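Local coordinates for protein neutral proteinase inhibitor ScNPI (Streptomyces caespitosus, PDB 4HWX) that inhibits serine peptidases as a homodimeric member of the subtilisin inhibitor family and, with a second face, probably a metallopeptidase, at residues E56-L68 with M102-F114. Numbering follows the deposited sequence.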
ATOM      1  N   GLU A  56      15.314   1.300   5.015  1.00 40.26           N
ATOM      2  CA  GLU A  56      15.739  -0.062   4.697  1.00 38.87           C
ATOM      3  C   GLU A  56      14.962  -1.007   5.610  1.00 37.97           C
ATOM      4  O   GLU A  56      15.374  -1.275   6.740  1.00 35.76           O
ATOM      5  CB  GLU A  56      17.277  -0.230   4.809  1.00 41.43           C
ATOM      6  CG  GLU A  56      17.767  -1.647   4.501  1.00 53.58           C
ATOM      7  CD  GLU A  56      17.181  -2.293   3.255  1.00 70.76           C
ATOM      8  OE1 GLU A  56      16.225  -3.102   3.377  1.00 42.61           O
ATOM      9  OE2 GLU A  56      17.654  -1.941   2.149  1.00 59.79           O
ATOM     10  N   LEU A  57      13.813  -1.501   5.115  1.00 33.23           N
ATOM     11  CA  LEU A  57      12.900  -2.324   5.905  1.00 31.82           C
ATOM     12  C   LEU A  57      13.460  -3.679   6.317  1.00 32.29           C
ATOM     13  O   LEU A  57      12.874  -4.300   7.197  1.00 30.32           O
ATOM     14  CB  LEU A  57      11.530  -2.474   5.227  1.00 31.64           C
ATOM     15  CG  LEU A  57      10.556  -1.319   5.543  1.00 35.83           C
ATOM     16  CD1 LEU A  57      11.053   0.031   4.999  1.00 36.78           C
ATOM     17  CD2 LEU A  57       9.182  -1.599   4.974  1.00 35.05           C
ATOM     18  N   ASN A  58      14.631  -4.098   5.805  1.00 30.70           N
ATOM     19  CA  ASN A  58      15.260  -5.325   6.329  1.00 30.12           C
ATOM     20  C   ASN A  58      15.652  -5.101   7.807  1.00 32.81           C
ATOM     21  O   ASN A  58      15.821  -6.062   8.550  1.00 31.76           O
ATOM     22  CB  ASN A  58      16.498  -5.715   5.511  1.00 31.00           C
ATOM     23  CG  ASN A  58      16.194  -6.450   4.237  1.00 46.86           C
ATOM     24  OD1 ASN A  58      15.081  -6.927   4.006  1.00 41.19           O
ATOM     25  ND2 ASN A  58      17.198  -6.563   3.383  1.00 38.86           N
ATOM     26  N   ARG A  59      15.797  -3.818   8.215  1.00 30.74           N
ATOM     27  CA  ARG A  59      16.121  -3.418   9.591  1.00 31.20           C
ATOM     28  C   ARG A  59      14.939  -3.661  10.550  1.00 32.56           C
ATOM     29  O   ARG A  59      15.132  -3.555  11.759  1.00 32.33           O
ATOM     30  CB  ARG A  59      16.604  -1.953   9.665  1.00 30.08           C
ATOM     31  CG  ARG A  59      17.981  -1.798   9.043  1.00 34.42           C
ATOM     32  CD  ARG A  59      18.500  -0.378   8.999  1.00 38.98           C
ATOM     33  NE  ARG A  59      19.710  -0.328   8.178  1.00 50.72           N
ATOM     34  CZ  ARG A  59      20.179   0.754   7.561  1.00 64.61           C
ATOM     35  NH1 ARG A  59      19.547   1.917   7.668  1.00 49.57           N
ATOM     36  NH2 ARG A  59      21.280   0.680   6.829  1.00 55.48           N
ATOM     37  N   LEU A  60      13.732  -4.019  10.027  1.00 28.74           N
ATOM     38  CA  LEU A  60      12.577  -4.391  10.871  1.00 27.75           C
ATOM     39  C   LEU A  60      12.838  -5.776  11.505  1.00 32.53           C
ATOM     40  O   LEU A  60      12.253  -6.108  12.524  1.00 32.01           O
ATOM     41  CB  LEU A  60      11.250  -4.413  10.073  1.00 27.01           C
ATOM     42  CG  LEU A  60      10.703  -3.064   9.571  1.00 30.63           C
ATOM     43  CD1 LEU A  60       9.454  -3.255   8.757  1.00 29.86           C
ATOM     44  CD2 LEU A  60      10.423  -2.105  10.716  1.00 32.93           C
ATOM     45  N   LEU A  61      13.703  -6.586  10.870  1.00 30.32           N
ATOM     46  CA  LEU A  61      14.071  -7.899  11.378  1.00 31.31           C
ATOM     47  C   LEU A  61      15.219  -7.715  12.343  1.00 35.98           C
ATOM     48  O   LEU A  61      16.072  -6.855  12.117  1.00 35.79           O
ATOM     49  CB  LEU A  61      14.450  -8.868  10.238  1.00 32.17           C
ATOM     50  CG  LEU A  61      13.291  -9.487   9.453  1.00 37.89           C
ATOM     51  CD1 LEU A  61      12.823  -8.573   8.381  1.00 39.20           C
ATOM     52  CD2 LEU A  61      13.729 -10.766   8.782  1.00 41.16           C
ATOM     53  N   ALA A  62      15.206  -8.457  13.453  1.00 32.82           N
ATOM     54  CA  ALA A  62      16.273  -8.364  14.457  1.00 33.93           C
ATOM     55  C   ALA A  62      16.674  -9.756  14.927  1.00 37.65           C
ATOM     56  O   ALA A  62      15.856 -10.678  14.847  1.00 35.56           O
ATOM     57  CB  ALA A  62      15.803  -7.521  15.634  1.00 35.39           C
ATOM     58  N   ALA A  63      17.944  -9.928  15.373  1.00 34.50           N
ATOM     59  CA  ALA A  63      18.419 -11.205  15.921  1.00 33.86           C
ATOM     60  C   ALA A  63      17.439 -11.615  17.034  1.00 34.32           C
ATOM     61  O   ALA A  63      17.109 -10.795  17.904  1.00 33.85           O
ATOM     62  CB  ALA A  63      19.849 -11.048  16.463  1.00 35.68           C
ATOM     63  N   PRO A  64      16.832 -12.809  16.960  1.00 28.92           N
ATOM     64  CA  PRO A  64      15.789 -13.152  17.949  1.00 29.05           C
ATOM     65  C   PRO A  64      16.285 -13.316  19.381  1.00 34.30           C
ATOM     66  O   PRO A  64      17.471 -13.534  19.589  1.00 35.20           O
ATOM     67  CB  PRO A  64      15.274 -14.512  17.447  1.00 29.43           C
ATOM     68  CG  PRO A  64      15.630 -14.547  15.985  1.00 32.47           C
ATOM     69  CD  PRO A  64      16.964 -13.863  15.929  1.00 29.17           C
ATOM     70  N   ASP A  65      15.356 -13.287  20.361  1.00 33.11           N
ATOM     71  CA  ASP A  65      15.674 -13.602  21.762  1.00 33.68           C
ATOM     72  C   ASP A  65      16.324 -15.013  21.723  1.00 36.28           C
ATOM     73  O   ASP A  65      15.727 -15.951  21.174  1.00 34.70           O
ATOM     74  CB  ASP A  65      14.401 -13.536  22.631  1.00 36.27           C
ATOM     75  CG  ASP A  65      14.458 -14.156  24.033  1.00 42.97           C
ATOM     76  OD1 ASP A  65      15.541 -14.676  24.426  1.00 39.11           O
ATOM     77  OD2 ASP A  65      13.409 -14.167  24.715  1.00 48.41           O
ATOM     78  N   PRO A  66      17.591 -15.141  22.157  1.00 32.80           N
ATOM     79  CA  PRO A  66      18.300 -16.419  22.007  1.00 32.44           C
ATOM     80  C   PRO A  66      17.689 -17.613  22.774  1.00 37.27           C
ATOM     81  O   PRO A  66      18.042 -18.750  22.472  1.00 37.80           O
ATOM     82  CB  PRO A  66      19.714 -16.085  22.500  1.00 35.19           C
ATOM     83  CG  PRO A  66      19.535 -14.926  23.400  1.00 40.41           C
ATOM     84  CD  PRO A  66      18.467 -14.116  22.763  1.00 36.05           C
ATOM     85  N   SER A  67      16.746 -17.373  23.713  1.00 32.67           N
ATOM     86  CA  SER A  67      16.074 -18.441  24.464  1.00 32.58           C
ATOM     87  C   SER A  67      14.817 -18.965  23.734  1.00 33.36           C
ATOM     88  O   SER A  67      14.231 -19.953  24.182  1.00 33.12           O
ATOM     89  CB  SER A  67      15.705 -17.958  25.870  1.00 37.90           C
ATOM     90  OG  SER A  67      14.677 -16.979  25.808  1.00 43.43           O
ATOM     91  N   LEU A  68      14.384 -18.318  22.638  1.00 28.58           N
ATOM     92  CA  LEU A  68      13.214 -18.779  21.895  1.00 28.35           C
ATOM     93  C   LEU A  68      13.502 -20.074  21.128  1.00 30.73           C
ATOM     94  O   LEU A  68      14.612 -20.280  20.640  1.00 27.93           O
ATOM     95  CB  LEU A  68      12.712 -17.709  20.907  1.00 29.04           C
ATOM     96  CG  LEU A  68      12.206 -16.366  21.520  1.00 35.41           C
ATOM     97  CD1 LEU A  68      11.867 -15.374  20.423  1.00 34.70           C
ATOM     98  CD2 LEU A  68      10.991 -16.572  22.423  1.00 37.25           C
ATOM     99  N   MET A 102       8.656 -16.251  12.103  1.00 25.72           N
ATOM    100  CA  MET A 102       8.259 -14.874  11.818  1.00 24.78           C
ATOM    101  C   MET A 102       8.217 -14.052  13.093  1.00 27.96           C
ATOM    102  O   MET A 102       8.851 -12.987  13.156  1.00 27.21           O
ATOM    103  CB  MET A 102       6.889 -14.839  11.124  1.00 25.93           C
ATOM    104  CG  MET A 102       6.352 -13.433  11.016  1.00 28.88           C
ATOM    105  SD  MET A 102       4.816 -13.347  10.075  1.00 31.51           S
ATOM    106  CE  MET A 102       4.132 -11.763  10.792  1.00 30.19           C
ATOM    107  N   SER A 103       7.505 -14.569  14.117  1.00 27.26           N
ATOM    108  CA  SER A 103       7.379 -13.896  15.418  1.00 28.97           C
ATOM    109  C   SER A 103       8.760 -13.668  16.056  1.00 32.91           C
ATOM    110  O   SER A 103       9.040 -12.543  16.529  1.00 30.91           O
ATOM    111  CB  SER A 103       6.470 -14.688  16.355  1.00 32.94           C
ATOM    112  OG  SER A 103       6.423 -14.087  17.639  1.00 44.02           O
ATOM    113  N   ALA A 104       9.641 -14.694  16.007  1.00 29.02           N
ATOM    114  CA  ALA A 104      10.988 -14.607  16.597  1.00 29.24           C
ATOM    115  C   ALA A 104      11.832 -13.485  15.963  1.00 32.66           C
ATOM    116  O   ALA A 104      12.521 -12.753  16.687  1.00 31.86           O
ATOM    117  CB  ALA A 104      11.719 -15.938  16.465  1.00 30.24           C
ATOM    118  N   ASN A 105      11.751 -13.334  14.632  1.00 29.01           N
ATOM    119  CA  ASN A 105      12.564 -12.345  13.913  1.00 28.82           C
ATOM    120  C   ASN A 105      11.932 -10.971  13.819  1.00 33.48           C
ATOM    121  O   ASN A 105      12.642 -10.015  13.501  1.00 33.18           O
ATOM    122  CB  ASN A 105      12.854 -12.845  12.510  1.00 26.65           C
ATOM    123  CG  ASN A 105      13.877 -13.936  12.521  1.00 42.19           C
ATOM    124  OD1 ASN A 105      15.084 -13.670  12.511  1.00 32.43           O
ATOM    125  ND2 ASN A 105      13.418 -15.176  12.638  1.00 33.15           N
ATOM    126  N   LEU A 106      10.615 -10.854  14.058  1.00 31.45           N
ATOM    127  CA  LEU A 106       9.984  -9.549  13.939  1.00 33.94           C
ATOM    128  C   LEU A 106       9.807  -8.903  15.284  1.00 49.14           C
ATOM    129  O   LEU A 106       8.919  -8.059  15.427  1.00 50.55           O
ATOM    130  CB  LEU A 106       8.666  -9.587  13.150  1.00 33.43           C
ATOM    131  CG  LEU A 106       8.849  -9.482  11.640  1.00 38.49           C
ATOM    132  CD1 LEU A 106       7.518  -9.673  10.927  1.00 40.01           C
ATOM    133  CD2 LEU A 106       9.507  -8.136  11.225  1.00 39.66           C
ATOM    134  N   ASN A 107      10.693  -9.277  16.264  1.00 51.69           N
ATOM    135  CA  ASN A 107      10.829  -8.701  17.615  1.00 55.24           C
ATOM    136  C   ASN A 107       9.473  -8.775  18.296  1.00 62.23           C
ATOM    137  O   ASN A 107       8.893  -9.853  18.450  1.00 63.56           O
ATOM    138  CB  ASN A 107      11.308  -7.222  17.427  1.00 60.44           C
ATOM    139  CG  ASN A 107      12.023  -6.538  18.555  1.00 94.00           C
ATOM    140  OD1 ASN A 107      11.574  -5.496  19.045  1.00 92.74           O
ATOM    141  ND2 ASN A 107      13.228  -6.994  18.859  1.00 87.97           N
ATOM    142  N   SER A 108       8.981  -7.610  18.672  1.00 58.15           N
ATOM    143  CA  SER A 108       7.650  -7.248  19.126  1.00 57.50           C
ATOM    144  C   SER A 108       7.431  -5.885  18.454  1.00 57.20           C
ATOM    145  O   SER A 108       6.720  -5.008  18.964  1.00 57.57           O
ATOM    146  CB  SER A 108       7.561  -7.234  20.650  1.00 62.65           C
ATOM    147  OG  SER A 108       7.187  -8.515  21.130  1.00 70.68           O
ATOM    148  N   ASN A 109       8.117  -5.735  17.277  1.00 48.97           N
ATOM    149  CA  ASN A 109       8.170  -4.578  16.395  1.00 46.48           C
ATOM    150  C   ASN A 109       6.768  -4.115  16.127  1.00 46.16           C
ATOM    151  O   ASN A 109       5.937  -4.904  15.663  1.00 47.73           O
ATOM    152  CB  ASN A 109       8.903  -4.925  15.096  1.00 48.62           C
ATOM    153  CG  ASN A 109       9.330  -3.741  14.278  1.00 44.95           C
ATOM    154  OD1 ASN A 109       8.518  -3.066  13.674  1.00 38.07           O
ATOM    155  ND2 ASN A 109      10.613  -3.467  14.248  1.00 34.21           N
ATOM    156  N   PRO A 110       6.451  -2.859  16.470  1.00 38.52           N
ATOM    157  CA  PRO A 110       5.061  -2.394  16.310  1.00 38.08           C
ATOM    158  C   PRO A 110       4.511  -2.568  14.885  1.00 39.57           C
ATOM    159  O   PRO A 110       3.332  -2.844  14.748  1.00 37.30           O
ATOM    160  CB  PRO A 110       5.147  -0.917  16.697  1.00 40.59           C
ATOM    161  CG  PRO A 110       6.315  -0.851  17.616  1.00 44.75           C
ATOM    162  CD  PRO A 110       7.307  -1.805  17.048  1.00 39.37           C
ATOM    163  N   VAL A 111       5.373  -2.472  13.840  1.00 34.66           N
ATOM    164  CA  VAL A 111       4.962  -2.548  12.429  1.00 31.00           C
ATOM    165  C   VAL A 111       4.094  -3.784  12.162  1.00 33.87           C
ATOM    166  O   VAL A 111       2.992  -3.611  11.635  1.00 32.27           O
ATOM    167  CB  VAL A 111       6.146  -2.448  11.434  1.00 32.73           C
ATOM    168  CG1 VAL A 111       5.661  -2.606   9.990  1.00 31.28           C
ATOM    169  CG2 VAL A 111       6.869  -1.111  11.599  1.00 32.64           C
ATOM    170  N   TYR A 112       4.548  -4.988  12.551  1.00 30.58           N
ATOM    171  CA  TYR A 112       3.762  -6.200  12.319  1.00 31.01           C
ATOM    172  C   TYR A 112       3.040  -6.698  13.582  1.00 37.04           C
ATOM    173  O   TYR A 112       2.645  -7.865  13.638  1.00 36.65           O
ATOM    174  CB  TYR A 112       4.612  -7.302  11.671  1.00 30.22           C
ATOM    175  CG  TYR A 112       4.913  -6.952  10.229  1.00 29.75           C
ATOM    176  CD1 TYR A 112       3.929  -7.074   9.241  1.00 31.61           C
ATOM    177  CD2 TYR A 112       6.112  -6.332   9.877  1.00 29.17           C
ATOM    178  CE1 TYR A 112       4.156  -6.644   7.931  1.00 31.04           C
ATOM    179  CE2 TYR A 112       6.368  -5.944   8.557  1.00 29.35           C
ATOM    180  CZ  TYR A 112       5.388  -6.105   7.588  1.00 32.07           C
ATOM    181  OH  TYR A 112       5.625  -5.701   6.293  1.00 29.91           O
ATOM    182  N   ALA A 113       2.771  -5.798  14.541  1.00 35.57           N
ATOM    183  CA  ALA A 113       2.019  -6.164  15.752  1.00 36.42           C
ATOM    184  C   ALA A 113       0.509  -5.970  15.482  1.00 39.89           C
ATOM    185  O   ALA A 113      -0.125  -5.045  16.005  1.00 38.87           O
ATOM    186  CB  ALA A 113       2.493  -5.345  16.954  1.00 37.84           C
ATOM    187  N   PHE A 114      -0.036  -6.814  14.577  1.00 36.64           N
ATOM    188  CA  PHE A 114      -1.457  -6.811  14.179  1.00 35.61           C
ATOM    189  C   PHE A 114      -1.904  -8.210  13.728  1.00 37.65           C
ATOM    190  O   PHE A 114      -1.027  -9.017  13.364  1.00 37.35           O
ATOM    191  CB  PHE A 114      -1.736  -5.763  13.076  1.00 36.11           C
ATOM    192  CG  PHE A 114      -1.094  -6.011  11.728  1.00 35.88           C
ATOM    193  CD1 PHE A 114      -1.761  -6.733  10.744  1.00 37.09           C
ATOM    194  CD2 PHE A 114       0.145  -5.455  11.418  1.00 36.95           C
ATOM    195  CE1 PHE A 114      -1.177  -6.942   9.487  1.00 37.67           C
ATOM    196  CE2 PHE A 114       0.728  -5.661  10.157  1.00 38.63           C
ATOM    197  CZ  PHE A 114       0.064  -6.401   9.200  1.00 36.25           C
ATOM    198  OXT PHE A 114      -3.134  -8.466  13.679  1.00 47.22           O
TER
HETATM  199  O   HOH W   1      16.483 -11.467  11.601  1.00 41.37           O
HETATM  200  O   HOH W   2      12.719 -12.258  19.370  1.00 42.05           O
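L60 rests both methyls on V111, CD2 at 3.8 Å from V111 CG2 and CD1 at 4.0 Å from V111 CG1. Its CG lies beside the backbone N and anti to the carbonyl carbon (chi1 -68°), which turns both methyls toward V111, with the N109 amide beyond CD2 and the Y112 edge beyond CD1. There CD1 lies 4.1 Å from Y112 CE2, near the ring plane; the leucine crosses N109, V111 and Y112 at roughly a right angle. The amide of N109 is held by the backbone two residues on: OD1 accepts from V111 N at 3.2 Å, on a lone pair and in the carbonyl plane, which defines an Asx turn. Exchanging N109 for an alanine would probably open a gap beside L60 CD2 and deprive V111 N of this acceptor, leaving the turn less firmly held. L106, the first residue beyond the helix, sets CD2 against one face of the L60 carbonyl, 3.7 Å from L60 O.

The single direct hydrogen bond across the contact is A62 N to N105 O, 3.0 Å with 162° at the hydrogen; L61 CA approaches the same oxygen as a CA-H...O contact. Farther along, the P64 ring lies obliquely against the N105 amide, which ND2 holds by bonding to V101 O, while A104 CB is met by both P64 CB and L68 CD1. One water joins A104 O to D65 N, and another donates to N105 OD1 (2.8 Å) and weakly to A62 O.

Within the Streptomyces subtilisin inhibitor fold, the contact fastens the loop between helix 43-52 and strand 77-82 to the end of helix 99-105 and the C-terminal tail, packed over the antiparallel sheet. Y112 packs on V79, A81 and W92 and bonds through OH to T80 O, while V111 touches A49 and L50 of helix 43-52.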